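Local coordinates for protein DsbA-like disulfide oxidoreductase (Wolbachia endosymbiont of Drosophila melanogaster, PDB 6EEZ) that exchanges thiols and disulfides and acts as a disulfide isomerase of the DsbA-like, thioredoxin-fold family, working as a homotrimer, at residues A[69-74]-A[149-154]; A[84-89]-A[141-146]. All blocks are in the same frame, centred on the assembly; numbering follows the deposited sequence.

Interaction 1. Residues A[69-74]-A[149-154]; sequences RDAPIL and LLVRDL
Arg69 and Leu150 meet where the end of strand 65-70 passes the last turns of helix 137-154. Leu150 brings one methyl, CD2, over a face of the arginine's guanidinium group. Leu150 CD2 is 3.9 Å from Arg69 NH1, and Arg69 CZ is hardly farther. The two side chains cross at about a right angle. The arginine chain is bent at its second torsion (chi2 -57°), which turns the guanidinium toward the helix. Arg69 NH1 hydrogen-bonds to Ser147 OG, one turn earlier on the same helix. Tyr25 adds a cation-pi contact to this arginine.

The second tight point is smaller and wholly apolar. Ala71 CB lies 3.8 Å from Val151 CG2. This valine branch sits beside the backbone N, while CG1 is anti to it (chi1 169°). The closest CA atoms of the two segments, those of Ala71 and Val151, are 7.5 Å apart. Both Leu150 and Val151 also pack on Phe40 of strand 36-41, and Val151 reaches Phe161 of strand 161-164.

Beyond Ala71 the contact opens. Ile73 points toward the helix, but Ile73 CG2 stays 5.7 Å from Val151 CG1, and the residue is exposed. Leu149 and Arg152 are on an exposed side of the helix. The loop is tied down elsewhere: Asp42 OD2 accepts from the backbone N atoms of Ile73 and Leu74, and Pro72 O accepts from Arg148.

No hydrogen bond joins the two segments directly. The helix is held against the strand end by methyl packing and by a buried arginine. A methyl lies over one face of the arginine's charged group, and NH1 bonds to a serine hydroxyl; the Tyr25 ring may offset part of the cost of burying the charge.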
loop_
_atom_site.group_PDB
_atom_site.type_symbol
_atom_site.label_atom_id
_atom_site.label_comp_id
_atom_site.label_asym_id
_atom_site.label_seq_id
_atom_site.Cartn_x
_atom_site.Cartn_y
_atom_site.Cartn_z
ATOM N N ARG A 69 -0.888 -1.015 -2.098
ATOM C CA ARG A 69 -1.915 -0.311 -2.854
ATOM C C ARG A 69 -2.188 1.065 -2.303
ATOM O O ARG A 69 -2.777 1.222 -1.246
ATOM C CB ARG A 69 -3.196 -1.118 -2.868
ATOM C CG ARG A 69 -3.047 -2.351 -3.688
ATOM C CD ARG A 69 -2.641 -1.981 -5.097
ATOM N NE ARG A 69 -3.048 -3.029 -6.001
ATOM C CZ ARG A 69 -4.125 -3.020 -6.772
ATOM N NH1 ARG A 69 -4.927 -1.978 -6.827
ATOM N NH2 ARG A 69 -4.358 -4.067 -7.531
ATOM N N ASP A 70 -1.727 2.057 -3.050
ATOM C CA ASP A 70 -1.902 3.451 -2.696
ATOM C C ASP A 70 -3.331 3.833 -3.038
ATOM O O ASP A 70 -3.686 3.896 -4.218
ATOM C CB ASP A 70 -0.886 4.319 -3.444
ATOM C CG ASP A 70 0.513 4.182 -2.878
ATOM O OD1 ASP A 70 0.740 4.642 -1.739
ATOM O OD2 ASP A 70 1.377 3.589 -3.551
ATOM N N ALA A 71 -4.143 4.052 -2.011
ATOM C CA ALA A 71 -5.582 4.296 -2.199
ATOM C C ALA A 71 -5.975 5.599 -1.539
ATOM O O ALA A 71 -6.665 5.604 -0.520
ATOM C CB ALA A 71 -6.394 3.155 -1.637
ATOM N N PRO A 72 -5.516 6.717 -2.109
ATOM C CA PRO A 72 -5.839 8.034 -1.565
ATOM C C PRO A 72 -7.347 8.312 -1.631
ATOM O O PRO A 72 -7.924 8.251 -2.728
ATOM C CB PRO A 72 -5.048 8.981 -2.465
ATOM C CG PRO A 72 -4.905 8.236 -3.746
ATOM C CD PRO A 72 -4.749 6.810 -3.364
ATOM N N ILE A 73 -7.960 8.597 -0.478
ATOM C CA ILE A 73 -9.364 9.026 -0.407
ATOM C C ILE A 73 -9.583 10.230 0.530
ATOM O O ILE A 73 -10.702 10.761 0.619
ATOM C CB ILE A 73 -10.289 7.865 0.059
ATOM C CG1 ILE A 73 -9.783 7.255 1.370
ATOM C CG2 ILE A 73 -10.324 6.778 -0.978
ATOM C CD1 ILE A 73 -10.765 6.339 2.053
ATOM N N LEU A 74 -8.528 10.685 1.210
ATOM C CA LEU A 74 -8.683 11.743 2.214
ATOM C C LEU A 74 -8.312 13.131 1.696
ATOM O O LEU A 74 -8.128 14.062 2.481
ATOM C CB LEU A 74 -7.866 11.409 3.462
ATOM C CG LEU A 74 -8.328 10.148 4.213
ATOM C CD1 LEU A 74 -7.431 9.874 5.401
ATOM C CD2 LEU A 74 -9.779 10.256 4.672
ATOM N N LEU A 149 -11.120 1.855 -7.281
ATOM C CA LEU A 149 -12.246 1.024 -7.682
ATOM C C LEU A 149 -12.214 -0.314 -6.934
ATOM O O LEU A 149 -13.266 -0.840 -6.540
ATOM C CB LEU A 149 -12.230 0.802 -9.192
ATOM C CG LEU A 149 -12.812 1.953 -10.007
ATOM C CD1 LEU A 149 -12.342 1.906 -11.460
ATOM C CD2 LEU A 149 -14.338 1.924 -9.958
ATOM N N LEU A 150 -11.007 -0.847 -6.725
ATOM C CA LEU A 150 -10.858 -2.084 -5.988
ATOM C C LEU A 150 -11.316 -1.900 -4.550
ATOM O O LEU A 150 -12.052 -2.744 -4.027
ATOM C CB LEU A 150 -9.406 -2.588 -6.018
ATOM C CG LEU A 150 -9.178 -3.962 -5.389
ATOM C CD1 LEU A 150 -10.099 -5.004 -5.994
ATOM C CD2 LEU A 150 -7.725 -4.396 -5.578
ATOM N N VAL A 151 -10.867 -0.827 -3.893
ATOM C CA VAL A 151 -11.398 -0.497 -2.567
ATOM C C VAL A 151 -12.935 -0.412 -2.605
ATOM O O VAL A 151 -13.584 -0.917 -1.698
ATOM C CB VAL A 151 -10.826 0.828 -2.017
ATOM C CG1 VAL A 151 -11.605 1.265 -0.780
ATOM C CG2 VAL A 151 -9.299 0.698 -1.710
ATOM N N ARG A 152 -13.515 0.214 -3.629
ATOM C CA ARG A 152 -14.976 0.267 -3.731
ATOM C C ARG A 152 -15.554 -1.151 -3.856
ATOM O O ARG A 152 -16.504 -1.493 -3.163
ATOM C CB ARG A 152 -15.445 1.111 -4.923
ATOM C CG ARG A 152 -15.089 2.583 -4.861
ATOM C CD ARG A 152 -15.993 3.365 -3.917
ATOM N NE ARG A 152 -17.408 3.379 -4.285
ATOM C CZ ARG A 152 -17.992 4.302 -5.055
ATOM N NH1 ARG A 152 -17.281 5.281 -5.582
ATOM N NH2 ARG A 152 -19.300 4.246 -5.312
ATOM N N ASP A 153 -14.969 -1.969 -4.730
ATOM C CA ASP A 153 -15.497 -3.317 -4.996
ATOM C C ASP A 153 -15.445 -4.224 -3.777
ATOM O O ASP A 153 -16.283 -5.113 -3.609
ATOM C CB ASP A 153 -14.725 -3.983 -6.137
ATOM C CG ASP A 153 -15.030 -3.373 -7.480
ATOM O OD1 ASP A 153 -16.113 -2.759 -7.621
ATOM O OD2 ASP A 153 -14.190 -3.503 -8.396
ATOM N N LEU A 154 -14.467 -3.987 -2.920
ATOM C CA LEU A 154 -14.302 -4.784 -1.725
ATOM C C LEU A 154 -15.193 -4.245 -0.624
ATOM O O LEU A 154 -15.355 -4.883 0.399
ATOM C CB LEU A 154 -12.820 -4.807 -1.293
ATOM C CG LEU A 154 -11.868 -5.634 -2.186
ATOM C CD1 LEU A 154 -10.414 -5.470 -1.776
ATOM C CD2 LEU A 154 -12.241 -7.110 -2.171
#

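Interaction 2. Residues A[84-89]-A[141-146]; sequences SALAVY and EQMINN
Leu86 fits its two methyls against Met143 and Ile144, and these three buried side chains make up the contact. At the start of the first segment, Ser84 and Ala85 turn elsewhere. Ser84 OG bonds back to Lys80 O, and Ala85 packs on Tyr96 and Phe99 of helix 96-105.

Leu86 follows and points at the other helix. Its CD2 touches the methionine methyl, with Leu86 CD2 3.9 Å from Met143 CE. Its CD1 lies in the fork between the two partners, 4.1 Å from Met143 CB and 4.2 Å from Ile144 CG1. The methionine chain bends at its last torsion (chi3 73°), bringing CE back beside the leucine. The leucine runs at a slant to both partners.

Ala87 and Val88 face other helices and loops. Tyr89 comes one turn after Leu86 and points toward residues 141-146, but its CE2 stays 4.9 Å from Met143 CE. Its side chain touches Pro26 and Tyr96.

Across the helix pair, Glu141 OE1 forms a salt bridge with Lys83 NZ. Within helix 137-154, Asn145 ND2 bonds to Glu141 OE2 (2.9 Å), from above the carboxylate plane.

The contact is helix-to-helix packing of helices 76-91 and 137-154. Helix 76-91 follows strand 65-70 in what is, as in DsbA proteins, probably the helical insertion; helix 137-154 leads back to strand 161-164 of the thioredoxin-fold sheet.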
loop_
_atom_site.group_PDB
_atom_site.type_symbol
_atom_site.label_atom_id
_atom_site.label_comp_id
_atom_site.label_asym_id
_atom_site.label_seq_id
_atom_site.Cartn_x
_atom_site.Cartn_y
_atom_site.Cartn_z
ATOM N N SER A 84 3.285 10.769 -5.886
ATOM C CA SER A 84 4.717 10.957 -5.734
ATOM C C SER A 84 5.372 9.608 -5.415
ATOM O O SER A 84 6.422 9.260 -5.971
ATOM C CB SER A 84 4.991 11.999 -4.636
ATOM O OG SER A 84 4.343 13.245 -4.912
ATOM N N ALA A 85 4.723 8.835 -4.552
ATOM C CA ALA A 85 5.198 7.506 -4.192
ATOM C C ALA A 85 5.415 6.649 -5.427
ATOM O O ALA A 85 6.472 6.043 -5.599
ATOM C CB ALA A 85 4.224 6.830 -3.254
ATOM N N LEU A 86 4.426 6.594 -6.303
ATOM C CA LEU A 86 4.588 5.780 -7.495
ATOM C C LEU A 86 5.599 6.417 -8.457
ATOM O O LEU A 86 6.226 5.711 -9.233
ATOM C CB LEU A 86 3.246 5.557 -8.182
ATOM C CG LEU A 86 2.317 4.614 -7.422
ATOM C CD1 LEU A 86 0.936 4.533 -8.077
ATOM C CD2 LEU A 86 2.942 3.238 -7.363
ATOM N N ALA A 87 5.781 7.735 -8.396
ATOM C CA ALA A 87 6.738 8.389 -9.282
ATOM C C ALA A 87 8.161 7.958 -8.916
ATOM O O ALA A 87 9.034 7.847 -9.777
ATOM C CB ALA A 87 6.605 9.887 -9.213
ATOM N N VAL A 88 8.363 7.706 -7.628
ATOM C CA VAL A 88 9.602 7.137 -7.119
ATOM C C VAL A 88 9.754 5.666 -7.536
ATOM O O VAL A 88 10.820 5.231 -7.970
ATOM C CB VAL A 88 9.649 7.260 -5.574
ATOM C CG1 VAL A 88 10.746 6.384 -4.970
ATOM C CG2 VAL A 88 9.832 8.711 -5.178
ATOM N N TYR A 89 8.685 4.900 -7.381
ATOM C CA TYR A 89 8.676 3.490 -7.749
ATOM C C TYR A 89 9.199 3.249 -9.159
ATOM O O TYR A 89 10.011 2.355 -9.392
ATOM C CB TYR A 89 7.256 2.939 -7.625
ATOM C CG TYR A 89 7.057 1.552 -8.170
ATOM C CD1 TYR A 89 7.501 0.438 -7.473
ATOM C CD2 TYR A 89 6.386 1.353 -9.368
ATOM C CE1 TYR A 89 7.296 -0.841 -7.957
ATOM C CE2 TYR A 89 6.170 0.073 -9.868
ATOM C CZ TYR A 89 6.627 -1.023 -9.158
ATOM O OH TYR A 89 6.420 -2.290 -9.665
ATOM N N GLU A 141 -1.863 7.512 -12.841
ATOM C CA GLU A 141 -3.268 7.844 -12.743
ATOM C C GLU A 141 -4.093 6.556 -12.846
ATOM O O GLU A 141 -4.985 6.321 -12.042
ATOM C CB GLU A 141 -3.655 8.848 -13.836
ATOM C CG GLU A 141 -5.162 9.074 -14.008
ATOM C CD GLU A 141 -5.795 9.800 -12.821
ATOM O OE1 GLU A 141 -5.043 10.349 -11.979
ATOM O OE2 GLU A 141 -7.043 9.842 -12.742
ATOM N N GLN A 142 -3.759 5.721 -13.828
ATOM C CA GLN A 142 -4.443 4.450 -14.051
ATOM C C GLN A 142 -4.353 3.543 -12.838
ATOM O O GLN A 142 -5.354 2.930 -12.439
ATOM C CB GLN A 142 -3.860 3.735 -15.273
ATOM C CG GLN A 142 -4.653 2.529 -15.719
ATOM C CD GLN A 142 -4.074 1.867 -16.961
ATOM O OE1 GLN A 142 -3.180 1.031 -16.858
ATOM N NE2 GLN A 142 -4.589 2.234 -18.144
ATOM N N MET A 143 -3.162 3.470 -12.246
ATOM C CA MET A 143 -2.944 2.581 -11.102
ATOM C C MET A 143 -3.734 3.031 -9.886
ATOM O O MET A 143 -4.239 2.205 -9.133
ATOM C CB MET A 143 -1.453 2.495 -10.748
ATOM C CG MET A 143 -0.619 1.686 -11.735
ATOM S SD MET A 143 1.172 1.811 -11.434
ATOM C CE MET A 143 1.314 0.821 -9.951
ATOM N N ILE A 144 -3.835 4.337 -9.681
ATOM C CA ILE A 144 -4.520 4.851 -8.505
ATOM C C ILE A 144 -6.029 4.684 -8.686
ATOM O O ILE A 144 -6.744 4.343 -7.746
ATOM C CB ILE A 144 -4.159 6.323 -8.243
ATOM C CG1 ILE A 144 -2.758 6.395 -7.621
ATOM C CG2 ILE A 144 -5.200 6.993 -7.335
ATOM C CD1 ILE A 144 -2.278 7.773 -7.308
ATOM N N ASN A 145 -6.507 4.910 -9.897
ATOM C CA ASN A 145 -7.917 4.726 -10.176
ATOM C C ASN A 145 -8.297 3.271 -9.981
ATOM O O ASN A 145 -9.363 2.964 -9.423
ATOM C CB ASN A 145 -8.257 5.174 -11.596
ATOM C CG ASN A 145 -8.305 6.674 -11.726
ATOM O OD1 ASN A 145 -8.514 7.387 -10.741
ATOM N ND2 ASN A 145 -8.125 7.169 -12.949
ATOM N N ASN A 146 -7.414 2.370 -10.407
ATOM C CA ASN A 146 -7.722 0.956 -10.307
ATOM C C ASN A 146 -7.753 0.532 -8.859
ATOM O O ASN A 146 -8.587 -0.278 -8.489
ATOM C CB ASN A 146 -6.735 0.119 -11.121
ATOM C CG ASN A 146 -7.049 0.140 -12.613
ATOM O OD1 ASN A 146 -8.161 0.501 -13.034
ATOM N ND2 ASN A 146 -6.083 -0.254 -13.421
#

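In the fold
The two contacts lie about 12 Å apart, centre to centre, and share helix 137-154. Interaction 2 uses its first half and interaction 1 its last turns. Along the chain, strand 65-70 leads into helix 76-91, and 84-89 and 141-146 both fall between 69-74 and 149-154. The contacts also touch: Pro72 CG is 3.8 Å from Ile144 CG2. One long helix thus packs on the central sheet at its end and on helix 76-91 in its first half. This probably joins the helical insertion, as in DsbA proteins, to the thioredoxin-fold core, which carries the Cys45-Cys48 disulfide.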